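Local atomic coordinates of glycosyl hydrolase (Rhizobium leguminosarum bv. trifolii, PDB entry 5NDX), a protein that probably hydrolyses O-glycosidic bonds as a family 39 glycoside hydrolase, being a bacterial orthologue of human alpha-L-iduronidase. Residues R6-A11 with K381-P386; L34-R39 with D353-F358; P357-K362 with L544-R549; G405-S410 with L428-L433. The protein carries 2 engineered substitutions. All blocks are in the same frame, centred on the assembly; numbering follows the deposited sequence.

Contact 1: residues R6-A11 with K381-P386; sequences RINVDA and KVTAEP
Lys381, Asn8 and Arg6 bury the most surface where two beta-sandwich strands pair antiparallel: strand 4-10, lying between strands 378-385 and 422-431, and strand 378-385. Lys381 O takes the N-H of Asp10 at 2.8 Å, while the aliphatic chain of Lys381 lies near Asp10 CB. Lys381 NZ leads away and stays 6.3 Å from Asp10 OD2, too far for an ion pair. Asp10 OD1 bonds instead to Ser12. Asn8 is gripped from both ends of its backbone: Asn8 N meets Thr383 O at 2.8 Å in an almost straight bond (174°), and Asn8 O receives Thr383 N. Asn8 CB rests on Thr383 OG1 at 3.6 Å. With CG anti to the backbone N (chi1 178°), Asn8 turns ND2 to a water at 2.7 Å, which also donates to Asn8 O and touches Thr383 OG1. Arg6 exchanges two backbone bonds with Glu385, while its guanidinium leaves for a salt bridge with Glu429. On the other face, Ile7 CG2 lies beside Val382 CG2 at 3.7 Å. The chemistry is thus two-sided: a backbone ladder carries the pairing, one face is polar and carries a bridging water, and the other is aliphatic.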
loop_
_atom_site.group_PDB
_atom_site.type_symbol
_atom_site.label_atom_id
_atom_site.label_comp_id
_atom_site.label_asym_id
_atom_site.label_seq_id
_atom_site.Cartn_x
_atom_site.Cartn_y
_atom_site.Cartn_z
ATOM N N ARG A 6 19.278 -14.238 -19.981
ATOM C CA ARG A 6 18.392 -15.419 -19.985
ATOM C C ARG A 6 18.119 -15.715 -18.522
ATOM O O ARG A 6 19.057 -15.849 -17.736
ATOM C CB ARG A 6 18.976 -16.657 -20.752
ATOM C CG ARG A 6 19.281 -16.435 -22.259
ATOM C CD ARG A 6 19.903 -17.618 -23.106
ATOM N NE ARG A 6 19.053 -18.825 -22.999
ATOM C CZ ARG A 6 18.380 -19.478 -23.976
ATOM N NH1 ARG A 6 18.428 -19.159 -25.292
ATOM N NH2 ARG A 6 17.646 -20.531 -23.617
ATOM N N ILE A 7 16.843 -15.710 -18.123
ATOM C CA ILE A 7 16.449 -16.012 -16.744
ATOM C C ILE A 7 15.589 -17.283 -16.757
ATOM O O ILE A 7 14.617 -17.339 -17.503
ATOM C CB ILE A 7 15.672 -14.851 -16.154
ATOM C CG1 ILE A 7 16.517 -13.567 -16.175
ATOM C CG2 ILE A 7 15.292 -15.107 -14.711
ATOM C CD1 ILE A 7 15.782 -12.369 -15.595
ATOM N N ASN A 8 15.969 -18.289 -15.967
ATOM C CA ASN A 8 15.194 -19.487 -15.781
ATOM C C ASN A 8 14.708 -19.517 -14.351
ATOM O O ASN A 8 15.500 -19.449 -13.395
ATOM C CB ASN A 8 15.959 -20.805 -16.076
ATOM C CG ASN A 8 15.054 -22.046 -15.805
ATOM O OD1 ASN A 8 14.177 -22.410 -16.601
ATOM N ND2 ASN A 8 15.205 -22.634 -14.617
ATOM N N VAL A 9 13.399 -19.636 -14.213
ATOM C CA VAL A 9 12.749 -19.775 -12.932
ATOM C C VAL A 9 12.222 -21.205 -12.851
ATOM O O VAL A 9 11.424 -21.627 -13.708
ATOM C CB VAL A 9 11.586 -18.811 -12.810
ATOM C CG1 VAL A 9 10.806 -19.042 -11.540
ATOM C CG2 VAL A 9 12.086 -17.356 -12.817
ATOM N N ASP A 10 12.643 -21.930 -11.827
ATOM C CA ASP A 10 12.186 -23.304 -11.675
ATOM C C ASP A 10 11.114 -23.425 -10.617
ATOM O O ASP A 10 11.383 -23.420 -9.434
ATOM C CB ASP A 10 13.366 -24.239 -11.407
ATOM C CG ASP A 10 12.941 -25.740 -11.363
ATOM O OD1 ASP A 10 11.738 -26.126 -11.444
ATOM O OD2 ASP A 10 13.888 -26.516 -11.256
ATOM N N ALA A 11 9.887 -23.530 -11.077
ATOM C CA ALA A 11 8.728 -23.600 -10.185
ATOM C C ALA A 11 8.667 -24.881 -9.340
ATOM O O ALA A 11 7.935 -24.909 -8.335
ATOM C CB ALA A 11 7.449 -23.526 -11.003
ATOM N N LYS A 381 13.578 -21.238 -7.245
ATOM C CA LYS A 381 14.960 -21.126 -7.688
ATOM C C LYS A 381 15.021 -20.368 -9.017
ATOM O O LYS A 381 14.201 -20.571 -9.910
ATOM C CB LYS A 381 15.527 -22.522 -7.831
ATOM C CG LYS A 381 16.931 -22.672 -8.402
ATOM C CD LYS A 381 17.073 -24.127 -8.928
ATOM C CE LYS A 381 18.130 -24.327 -10.018
ATOM N NZ LYS A 381 19.494 -24.257 -9.403
ATOM N N VAL A 382 15.985 -19.490 -9.114
ATOM C CA VAL A 382 16.199 -18.760 -10.337
ATOM C C VAL A 382 17.673 -18.832 -10.681
ATOM O O VAL A 382 18.512 -18.754 -9.816
ATOM C CB VAL A 382 15.659 -17.283 -10.244
ATOM C CG1 VAL A 382 16.037 -16.646 -8.950
ATOM C CG2 VAL A 382 16.196 -16.416 -11.382
ATOM N N THR A 383 17.964 -18.978 -11.963
ATOM C CA THR A 383 19.324 -18.855 -12.492
ATOM C C THR A 383 19.267 -17.877 -13.654
ATOM O O THR A 383 18.349 -17.930 -14.464
ATOM C CB THR A 383 19.816 -20.213 -13.021
ATOM O OG1 THR A 383 18.904 -20.652 -14.005
ATOM C CG2 THR A 383 19.834 -21.287 -11.933
ATOM N N ALA A 384 20.251 -17.012 -13.755
ATOM C CA ALA A 384 20.315 -16.039 -14.811
ATOM C C ALA A 384 21.697 -16.069 -15.451
ATOM O O ALA A 384 22.669 -16.285 -14.774
ATOM C CB ALA A 384 20.068 -14.695 -14.244
ATOM N N GLU A 385 21.768 -15.852 -16.748
ATOM C CA GLU A 385 23.034 -15.705 -17.423
ATOM C C GLU A 385 22.940 -14.459 -18.280
ATOM O O GLU A 385 22.081 -14.404 -19.171
ATOM C CB GLU A 385 23.363 -16.949 -18.268
ATOM C CG GLU A 385 24.698 -16.849 -19.081
ATOM C CD GLU A 385 26.007 -16.445 -18.293
ATOM O OE1 GLU A 385 26.268 -16.941 -17.167
ATOM O OE2 GLU A 385 26.819 -15.615 -18.813
ATOM N N PRO A 386 23.796 -13.460 -18.044
ATOM C CA PRO A 386 24.720 -13.396 -16.928
ATOM C C PRO A 386 23.993 -13.332 -15.593
ATOM O O PRO A 386 22.809 -12.990 -15.572
ATOM C CB PRO A 386 25.485 -12.078 -17.132
ATOM C CG PRO A 386 25.164 -11.658 -18.505
ATOM C CD PRO A 386 23.836 -12.258 -18.863
HETATM O O HOH W 1 16.553 -22.099 -12.360
#

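Contact 2: residues L34-R39 with D353-F358; sequences LEPEMR and DRTPPF. Unlike the reference sequence in segment 353-358: Thr355 (reference Ala).
Glu37 lays its CG over one face of the Phe358 ring, where the first turn of a TIM-barrel helix, 36-45, meets the chain leading to strand 358-362. This CH-pi contact is well centred: Glu37 CG stands 3.6 Å from the ring centroid and only 3° off the normal. The helix backbone joins in, with Glu37 CA at 3.5 Å from Phe358 CZ. With CG beside the backbone N (chi1 -63°) the methylene sits on the ring; a bend at chi2 then turns the carboxylate, its plane 31° from that of the ring.

A second van der Waals contact is slighter: Pro36 CG meets the hydroxyl oxygen OG1 of Thr355, which replaces the alanine of the reference sequence, at 3.7 Å. The polar link is indirect. One water donates to Glu37 OE2 at 2.6 Å and to Pro356 O at 2.9 Å, so it bridges helix and loop. Arg332 forms salt bridges with both Glu35, the N-cap residue, and Glu37. An alanine at Phe358 would probably open a gap under Glu37 CG and take away the ring face on which its methylene rests.

One glutamate therefore does two jobs: its methylene carbon packs on an aromatic face, and its carboxylate takes water and arginine. The positive charge and the start of the helix would both be expected to favour its ionised form.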
loop_
_atom_site.group_PDB
_atom_site.type_symbol
_atom_site.label_atom_id
_atom_site.label_comp_id
_atom_site.label_asym_id
_atom_site.label_seq_id
_atom_site.Cartn_x
_atom_site.Cartn_y
_atom_site.Cartn_z
ATOM N N LEU A 34 -12.727 11.232 7.531
ATOM C CA LEU A 34 -14.121 11.684 7.477
ATOM C C LEU A 34 -14.468 12.364 6.158
ATOM O O LEU A 34 -15.614 12.635 5.946
ATOM C CB LEU A 34 -14.406 12.682 8.599
ATOM C CG LEU A 34 -13.933 12.209 9.988
ATOM C CD1 LEU A 34 -14.070 13.334 11.016
ATOM C CD2 LEU A 34 -14.663 10.953 10.425
ATOM N N GLU A 35 -13.505 12.631 5.285
ATOM C CA GLU A 35 -13.770 13.347 4.025
ATOM C C GLU A 35 -14.212 12.392 2.908
ATOM O O GLU A 35 -13.731 11.275 2.828
ATOM C CB GLU A 35 -12.500 14.053 3.545
ATOM C CG GLU A 35 -12.010 15.206 4.416
ATOM C CD GLU A 35 -13.081 16.290 4.651
ATOM O OE1 GLU A 35 -13.908 16.602 3.779
ATOM O OE2 GLU A 35 -13.121 16.817 5.756
ATOM N N PRO A 36 -15.084 12.846 1.999
ATOM C CA PRO A 36 -15.500 11.942 0.906
ATOM C C PRO A 36 -14.395 11.510 -0.072
ATOM O O PRO A 36 -14.469 10.413 -0.641
ATOM C CB PRO A 36 -16.582 12.743 0.181
ATOM C CG PRO A 36 -16.297 14.172 0.562
ATOM C CD PRO A 36 -15.853 14.097 1.994
ATOM N N GLU A 37 -13.388 12.348 -0.259
ATOM C CA GLU A 37 -12.274 11.984 -1.089
ATOM C C GLU A 37 -11.566 10.707 -0.562
ATOM O O GLU A 37 -11.320 9.784 -1.321
ATOM C CB GLU A 37 -11.266 13.105 -1.182
ATOM C CG GLU A 37 -11.781 14.387 -1.836
ATOM C CD GLU A 37 -12.489 15.315 -0.870
ATOM O OE1 GLU A 37 -12.866 14.904 0.258
ATOM O OE2 GLU A 37 -12.675 16.470 -1.239
ATOM N N MET A 38 -11.247 10.676 0.725
ATOM C CA MET A 38 -10.634 9.512 1.340
ATOM C C MET A 38 -11.549 8.326 1.316
ATOM O O MET A 38 -11.066 7.185 1.134
ATOM C CB MET A 38 -10.247 9.787 2.773
ATOM C CG MET A 38 -9.403 8.724 3.451
ATOM S SD MET A 38 -7.984 8.149 2.483
ATOM C CE MET A 38 -6.925 9.587 2.628
ATOM N N ARG A 39 -12.862 8.564 1.491
ATOM C CA ARG A 39 -13.825 7.449 1.425
ATOM C C ARG A 39 -13.733 6.733 0.049
ATOM O O ARG A 39 -13.654 5.510 -0.029
ATOM C CB ARG A 39 -15.267 7.926 1.722
ATOM C CG ARG A 39 -16.273 6.790 1.628
ATOM C CD ARG A 39 -17.667 7.074 2.218
ATOM N NE ARG A 39 -18.448 5.850 1.959
ATOM C CZ ARG A 39 -18.565 4.778 2.767
ATOM N NH1 ARG A 39 -18.057 4.750 3.983
ATOM N NH2 ARG A 39 -19.258 3.721 2.347
ATOM N N ASP A 353 -23.028 16.541 -2.195
ATOM C CA ASP A 353 -23.590 17.791 -2.764
ATOM C C ASP A 353 -23.151 19.088 -2.039
ATOM O O ASP A 353 -23.354 20.168 -2.579
ATOM C CB ASP A 353 -25.113 17.760 -2.786
ATOM C CG ASP A 353 -25.681 16.770 -3.782
ATOM O OD1 ASP A 353 -25.637 17.039 -4.996
ATOM O OD2 ASP A 353 -26.266 15.762 -3.333
ATOM N N ARG A 354 -22.576 18.978 -0.830
ATOM C CA ARG A 354 -22.055 20.153 -0.075
ATOM C C ARG A 354 -20.618 20.461 -0.481
ATOM O O ARG A 354 -20.298 21.599 -0.843
ATOM C CB ARG A 354 -22.090 19.975 1.471
ATOM C CG ARG A 354 -23.295 19.262 2.097
ATOM C CD ARG A 354 -24.679 19.759 1.657
ATOM N NE ARG A 354 -24.925 21.175 1.976
ATOM C CZ ARG A 354 -25.085 22.179 1.099
ATOM N NH1 ARG A 354 -25.058 21.982 -0.223
ATOM N NH2 ARG A 354 -25.290 23.416 1.559
ATOM N N THR A 355 -19.763 19.442 -0.410
ATOM C CA THR A 355 -18.327 19.609 -0.585
ATOM C C THR A 355 -17.934 19.753 -2.047
ATOM O O THR A 355 -18.662 19.364 -2.967
ATOM C CB THR A 355 -17.500 18.445 0.024
ATOM O OG1 THR A 355 -18.280 17.242 0.002
ATOM C CG2 THR A 355 -17.055 18.755 1.453
ATOM N N PRO A 356 -16.775 20.345 -2.271
ATOM C CA PRO A 356 -16.355 20.516 -3.661
ATOM C C PRO A 356 -16.251 19.175 -4.427
ATOM O O PRO A 356 -15.764 18.210 -3.890
ATOM C CB PRO A 356 -15.003 21.202 -3.526
ATOM C CG PRO A 356 -15.109 21.943 -2.226
ATOM C CD PRO A 356 -15.876 21.032 -1.329
ATOM N N PRO A 357 -16.749 19.125 -5.656
ATOM C CA PRO A 357 -16.626 17.919 -6.451
ATOM C C PRO A 357 -15.131 17.636 -6.865
ATOM O O PRO A 357 -14.266 18.502 -6.681
ATOM C CB PRO A 357 -17.503 18.220 -7.657
ATOM C CG PRO A 357 -17.444 19.687 -7.807
ATOM C CD PRO A 357 -17.290 20.263 -6.432
ATOM N N PHE A 358 -14.834 16.415 -7.326
ATOM C CA PHE A 358 -13.442 16.014 -7.539
ATOM C C PHE A 358 -13.381 14.768 -8.352
ATOM O O PHE A 358 -14.348 14.008 -8.405
ATOM C CB PHE A 358 -12.670 15.783 -6.207
ATOM C CG PHE A 358 -13.135 14.566 -5.448
ATOM C CD1 PHE A 358 -14.296 14.616 -4.664
ATOM C CD2 PHE A 358 -12.460 13.356 -5.551
ATOM C CE1 PHE A 358 -14.761 13.477 -4.015
ATOM C CE2 PHE A 358 -12.920 12.237 -4.909
ATOM C CZ PHE A 358 -14.062 12.293 -4.131
HETATM O O HOH W 2 -12.957 17.860 -3.359
#

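Contact 3: residues P357-K362 with L544-R549; sequences PFDIIK and LGLGGR
Asp359 reaches into the turn of a beta hairpin, the one joining strands 536-545 and 549-557. The hairpin belongs to the C-terminal beta domain, whose sheets are consistent with a fibronectin type III-like fold, as in human alpha-L-iduronidase.

One oxygen, Asp359 OD2, accepts two of the three hydrogen bonds. Leu546 N reaches Asp359 OD2 at 2.9 Å on the anti side, and Arg549 NH2 reaches Asp359 OD2 at 2.9 Å on the syn side. The two donors come from opposite faces of the carboxylate, each tilted about 30° out of its plane. The arginine bond is a salt bridge but is bent at the hydrogen (138°). OD2 sits at the edge of the Arg549 guanidinium, close to its plane.

Beside this, Phe358 N bonds to Leu544 O at 3.0 Å. Pro357 CB packs on Leu544 CB at 3.9 Å and also lies close to Gly545 O.

The second shell fixes both ends. Asp359 OD1 pairs with Arg487 from helix 480-489. Leu546 O lies over one face of the Arg549 guanidinium. The hairpin closes through Gly545 N to Arg549 O at 2.8 Å, and Gly547 and Gly548 turn with positive phi. A CB on Gly545 would clash with Asp359 OD2, which suits a glycine there. Gly545 CA instead comes within 3.3 Å of Phe358 O, with the C-H pointing almost straight (175°) at that oxygen.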
loop_
_atom_site.group_PDB
_atom_site.type_symbol
_atom_site.label_atom_id
_atom_site.label_comp_id
_atom_site.label_asym_id
_atom_site.label_seq_id
_atom_site.Cartn_x
_atom_site.Cartn_y
_atom_site.Cartn_z
ATOM N N PRO A 357 -16.749 19.125 -5.656
ATOM C CA PRO A 357 -16.626 17.919 -6.451
ATOM C C PRO A 357 -15.131 17.636 -6.865
ATOM O O PRO A 357 -14.266 18.502 -6.681
ATOM C CB PRO A 357 -17.503 18.220 -7.657
ATOM C CG PRO A 357 -17.444 19.687 -7.807
ATOM C CD PRO A 357 -17.290 20.263 -6.432
ATOM N N PHE A 358 -14.834 16.415 -7.326
ATOM C CA PHE A 358 -13.442 16.014 -7.539
ATOM C C PHE A 358 -13.381 14.768 -8.352
ATOM O O PHE A 358 -14.348 14.008 -8.405
ATOM C CB PHE A 358 -12.670 15.783 -6.207
ATOM C CG PHE A 358 -13.135 14.566 -5.448
ATOM C CD1 PHE A 358 -14.296 14.616 -4.664
ATOM C CD2 PHE A 358 -12.460 13.356 -5.551
ATOM C CE1 PHE A 358 -14.761 13.477 -4.015
ATOM C CE2 PHE A 358 -12.920 12.237 -4.909
ATOM C CZ PHE A 358 -14.062 12.293 -4.131
ATOM N N ASP A 359 -12.222 14.572 -8.963
ATOM C CA ASP A 359 -11.840 13.339 -9.589
ATOM C C ASP A 359 -10.446 12.984 -9.091
ATOM O O ASP A 359 -9.566 13.867 -8.946
ATOM C CB ASP A 359 -11.869 13.481 -11.100
ATOM C CG ASP A 359 -13.282 13.399 -11.670
ATOM O OD1 ASP A 359 -13.797 12.278 -11.785
ATOM O OD2 ASP A 359 -13.875 14.453 -11.998
ATOM N N ILE A 360 -10.239 11.690 -8.889
ATOM C CA ILE A 360 -8.927 11.161 -8.567
ATOM C C ILE A 360 -8.516 10.108 -9.583
ATOM O O ILE A 360 -9.320 9.277 -10.013
ATOM C CB ILE A 360 -8.824 10.566 -7.150
ATOM C CG1 ILE A 360 -9.928 9.563 -6.850
ATOM C CG2 ILE A 360 -8.807 11.709 -6.166
ATOM C CD1 ILE A 360 -9.833 8.967 -5.462
ATOM N N ILE A 361 -7.236 10.192 -9.968
ATOM C CA ILE A 361 -6.639 9.295 -10.885
ATOM C C ILE A 361 -5.492 8.529 -10.188
ATOM O O ILE A 361 -4.647 9.129 -9.539
ATOM C CB ILE A 361 -6.121 10.069 -12.095
ATOM C CG1 ILE A 361 -7.244 10.779 -12.848
ATOM C CG2 ILE A 361 -5.389 9.159 -13.045
ATOM C CD1 ILE A 361 -8.297 9.874 -13.487
ATOM N N LYS A 362 -5.485 7.220 -10.314
ATOM C CA LYS A 362 -4.403 6.349 -9.784
ATOM C C LYS A 362 -3.048 6.603 -10.336
ATOM O O LYS A 362 -2.860 6.723 -11.529
ATOM C CB LYS A 362 -4.697 4.870 -10.064
ATOM C CG LYS A 362 -5.735 4.340 -9.170
ATOM C CD LYS A 362 -6.426 2.988 -9.495
ATOM C CE LYS A 362 -5.634 1.921 -10.128
ATOM N NZ LYS A 362 -6.412 0.597 -10.111
ATOM N N LEU A 544 -19.747 13.348 -7.003
ATOM C CA LEU A 544 -19.746 14.322 -8.074
ATOM C C LEU A 544 -18.303 14.600 -8.506
ATOM O O LEU A 544 -17.445 14.960 -7.672
ATOM C CB LEU A 544 -20.431 15.624 -7.634
ATOM C CG LEU A 544 -21.920 15.472 -7.277
ATOM C CD1 LEU A 544 -22.482 16.789 -6.724
ATOM C CD2 LEU A 544 -22.703 15.040 -8.505
ATOM N N GLY A 545 -18.066 14.443 -9.804
ATOM C CA GLY A 545 -16.800 14.784 -10.437
ATOM C C GLY A 545 -16.707 16.257 -10.786
ATOM O O GLY A 545 -17.660 17.009 -10.589
ATOM N N LEU A 546 -15.557 16.664 -11.288
ATOM C CA LEU A 546 -15.328 18.060 -11.733
ATOM C C LEU A 546 -16.456 18.546 -12.603
ATOM O O LEU A 546 -16.893 17.820 -13.479
ATOM C CB LEU A 546 -14.069 18.167 -12.578
ATOM C CG LEU A 546 -12.727 18.321 -11.884
ATOM C CD1 LEU A 546 -11.753 18.973 -12.876
ATOM C CD2 LEU A 546 -12.784 19.173 -10.634
ATOM N N GLY A 547 -16.907 19.773 -12.359
ATOM C CA GLY A 547 -18.069 20.347 -13.068
ATOM C C GLY A 547 -19.414 19.802 -12.627
ATOM O O GLY A 547 -20.405 19.995 -13.319
ATOM N N GLY A 548 -19.473 19.142 -11.469
ATOM C CA GLY A 548 -20.712 18.523 -10.988
ATOM C C GLY A 548 -21.232 17.341 -11.811
ATOM O O GLY A 548 -22.428 17.052 -11.782
ATOM N N ARG A 549 -20.358 16.634 -12.521
ATOM C CA ARG A 549 -20.745 15.403 -13.238
ATOM C C ARG A 549 -21.124 14.255 -12.282
ATOM O O ARG A 549 -20.457 14.032 -11.275
ATOM C CB ARG A 549 -19.558 14.974 -14.099
ATOM C CG ARG A 549 -19.716 13.659 -14.858
ATOM C CD ARG A 549 -18.426 13.257 -15.591
ATOM N NE ARG A 549 -17.202 13.698 -14.883
ATOM C CZ ARG A 549 -16.424 14.743 -15.207
ATOM N NH1 ARG A 549 -16.659 15.495 -16.300
ATOM N NH2 ARG A 549 -15.386 15.027 -14.414
#

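Contact 4: residues G405-S410 with L428-L433; sequences GGVSIS and LEVSGL. Unlike the reference sequence in segment 405-410: Val407 (reference Leu).
Val407 and Val430 face each other tip to tip across two strands that run in nearly opposite directions. Val407 CG2 meets Val430 CG1 at 3.9 Å. Val407, which replaces the leucine of the reference sequence, offers both methyls: with chi1 at -57°, CG1 lies beside the backbone N, and it too comes near Val430 CG1. Ile409 also points at Val430 end-on, its CD1 at 4.0 Å from Val430 CG2. The two methyls of Val430 thus divide the work, CG1 going to Val407 and CG2 mainly to Ile409. The same Ile409 CD1 reaches Leu428 CD2 at 4.3 Å. At the far end Leu433 bends its CD2 back to Gly406 CA at 4.1 Å. An alanine at Val430 would probably open a gap between the strands and leave Ile409 CD1 with fewer neighbours. Val9 also touches Ile409, and Ala11 touches Val407. All six touching residues are buried, and the contact is wholly apolar. The axes of strands 407-410 and 428-431 stay 10.2 Å apart, a spacing filled by side chains. Such face-to-face packing of two strand layers is typical of the core of a beta sandwich, here the one beside the TIM barrel.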
loop_
_atom_site.group_PDB
_atom_site.type_symbol
_atom_site.label_atom_id
_atom_site.label_comp_id
_atom_site.label_asym_id
_atom_site.label_seq_id
_atom_site.Cartn_x
_atom_site.Cartn_y
_atom_site.Cartn_z
ATOM N N GLY A 405 -0.288 -24.031 -7.871
ATOM C CA GLY A 405 0.629 -24.202 -8.982
ATOM C C GLY A 405 0.778 -22.900 -9.774
ATOM O O GLY A 405 -0.063 -21.968 -9.740
ATOM N N GLY A 406 1.837 -22.837 -10.536
ATOM C CA GLY A 406 2.025 -21.663 -11.389
ATOM C C GLY A 406 2.877 -20.660 -10.660
ATOM O O GLY A 406 3.271 -20.914 -9.504
ATOM N N VAL A 407 3.232 -19.573 -11.356
ATOM C CA VAL A 407 4.164 -18.616 -10.798
ATOM C C VAL A 407 3.670 -17.188 -10.950
ATOM O O VAL A 407 2.872 -16.886 -11.827
ATOM C CB VAL A 407 5.592 -18.792 -11.361
ATOM C CG1 VAL A 407 6.072 -20.213 -11.096
ATOM C CG2 VAL A 407 5.670 -18.469 -12.844
ATOM N N SER A 408 4.151 -16.339 -10.046
ATOM C CA SER A 408 4.035 -14.918 -10.135
ATOM C C SER A 408 5.424 -14.375 -9.934
ATOM O O SER A 408 6.065 -14.599 -8.885
ATOM C CB SER A 408 3.104 -14.363 -9.058
ATOM O OG SER A 408 3.001 -12.935 -9.172
ATOM N N ILE A 409 5.881 -13.627 -10.929
ATOM C CA ILE A 409 7.232 -13.080 -10.947
ATOM C C ILE A 409 7.195 -11.562 -11.150
ATOM O O ILE A 409 6.595 -11.089 -12.129
ATOM C CB ILE A 409 8.017 -13.688 -12.090
ATOM C CG1 ILE A 409 8.180 -15.196 -11.900
ATOM C CG2 ILE A 409 9.410 -13.026 -12.225
ATOM C CD1 ILE A 409 8.453 -15.907 -13.191
ATOM N N SER A 410 7.805 -10.814 -10.234
ATOM C CA SER A 410 8.028 -9.393 -10.424
ATOM C C SER A 410 9.409 -9.224 -11.051
ATOM O O SER A 410 10.415 -9.668 -10.488
ATOM C CB SER A 410 7.949 -8.633 -9.120
ATOM O OG SER A 410 6.656 -8.683 -8.569
ATOM N N LEU A 428 12.741 -14.929 -20.633
ATOM C CA LEU A 428 12.293 -15.511 -19.384
ATOM C C LEU A 428 11.769 -16.903 -19.684
ATOM O O LEU A 428 10.884 -17.059 -20.510
ATOM C CB LEU A 428 11.185 -14.673 -18.771
ATOM C CG LEU A 428 10.533 -15.221 -17.490
ATOM C CD1 LEU A 428 11.551 -15.220 -16.370
ATOM C CD2 LEU A 428 9.362 -14.333 -17.101
ATOM N N GLU A 429 12.308 -17.882 -18.988
ATOM C CA GLU A 429 11.897 -19.279 -19.081
ATOM C C GLU A 429 11.372 -19.710 -17.719
ATOM O O GLU A 429 11.971 -19.421 -16.704
ATOM C CB GLU A 429 13.096 -20.143 -19.502
ATOM C CG GLU A 429 13.543 -19.759 -20.913
ATOM C CD GLU A 429 14.758 -20.492 -21.468
ATOM O OE1 GLU A 429 15.234 -21.434 -20.816
ATOM O OE2 GLU A 429 15.226 -20.136 -22.581
ATOM N N VAL A 430 10.240 -20.375 -17.697
ATOM C CA VAL A 430 9.727 -20.920 -16.457
ATOM C C VAL A 430 9.595 -22.437 -16.703
ATOM O O VAL A 430 8.909 -22.848 -17.625
ATOM C CB VAL A 430 8.369 -20.351 -16.060
ATOM C CG1 VAL A 430 7.900 -20.974 -14.742
ATOM C CG2 VAL A 430 8.421 -18.843 -15.913
ATOM N N SER A 431 10.244 -23.230 -15.869
ATOM C CA SER A 431 10.175 -24.681 -15.958
ATOM C C SER A 431 9.611 -25.269 -14.676
ATOM O O SER A 431 9.301 -24.566 -13.728
ATOM C CB SER A 431 11.583 -25.244 -16.223
ATOM O OG SER A 431 12.426 -24.919 -15.153
ATOM N N GLY A 432 9.456 -26.586 -14.671
ATOM C CA GLY A 432 8.990 -27.317 -13.485
ATOM C C GLY A 432 7.519 -27.123 -13.242
ATOM O O GLY A 432 7.081 -27.262 -12.130
ATOM N N LEU A 433 6.743 -26.752 -14.262
ATOM C CA LEU A 433 5.304 -26.519 -14.039
ATOM C C LEU A 433 4.646 -27.894 -14.153
ATOM O O LEU A 433 5.195 -28.767 -14.804
ATOM C CB LEU A 433 4.705 -25.627 -15.131
ATOM C CG LEU A 433 5.186 -24.156 -15.183
ATOM C CD1 LEU A 433 4.820 -23.544 -16.524
ATOM C CD2 LEU A 433 4.632 -23.381 -14.029
#

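Overall arrangement
Contacts 1 and 4 belong to the beta sandwich, with centres about 10 Å apart. Strand 4-10 of contact 1 neighbours strand 422-431 of contact 4, and Arg6 joins them through Glu429. Contact 1 is a surface strand pairing made by backbone bonds; contact 4 is a buried, purely aliphatic meeting of layers. Contacts 2 and 3 lie far off, their centres about 49 and 46 Å from that of contact 1. They share Pro357 and Phe358, so one stretch meets both a barrel helix and the C-terminal hairpin. Both are partly buried and mixed: a ring face and a bridging water in contact 2, a buried carboxylate in contact 3.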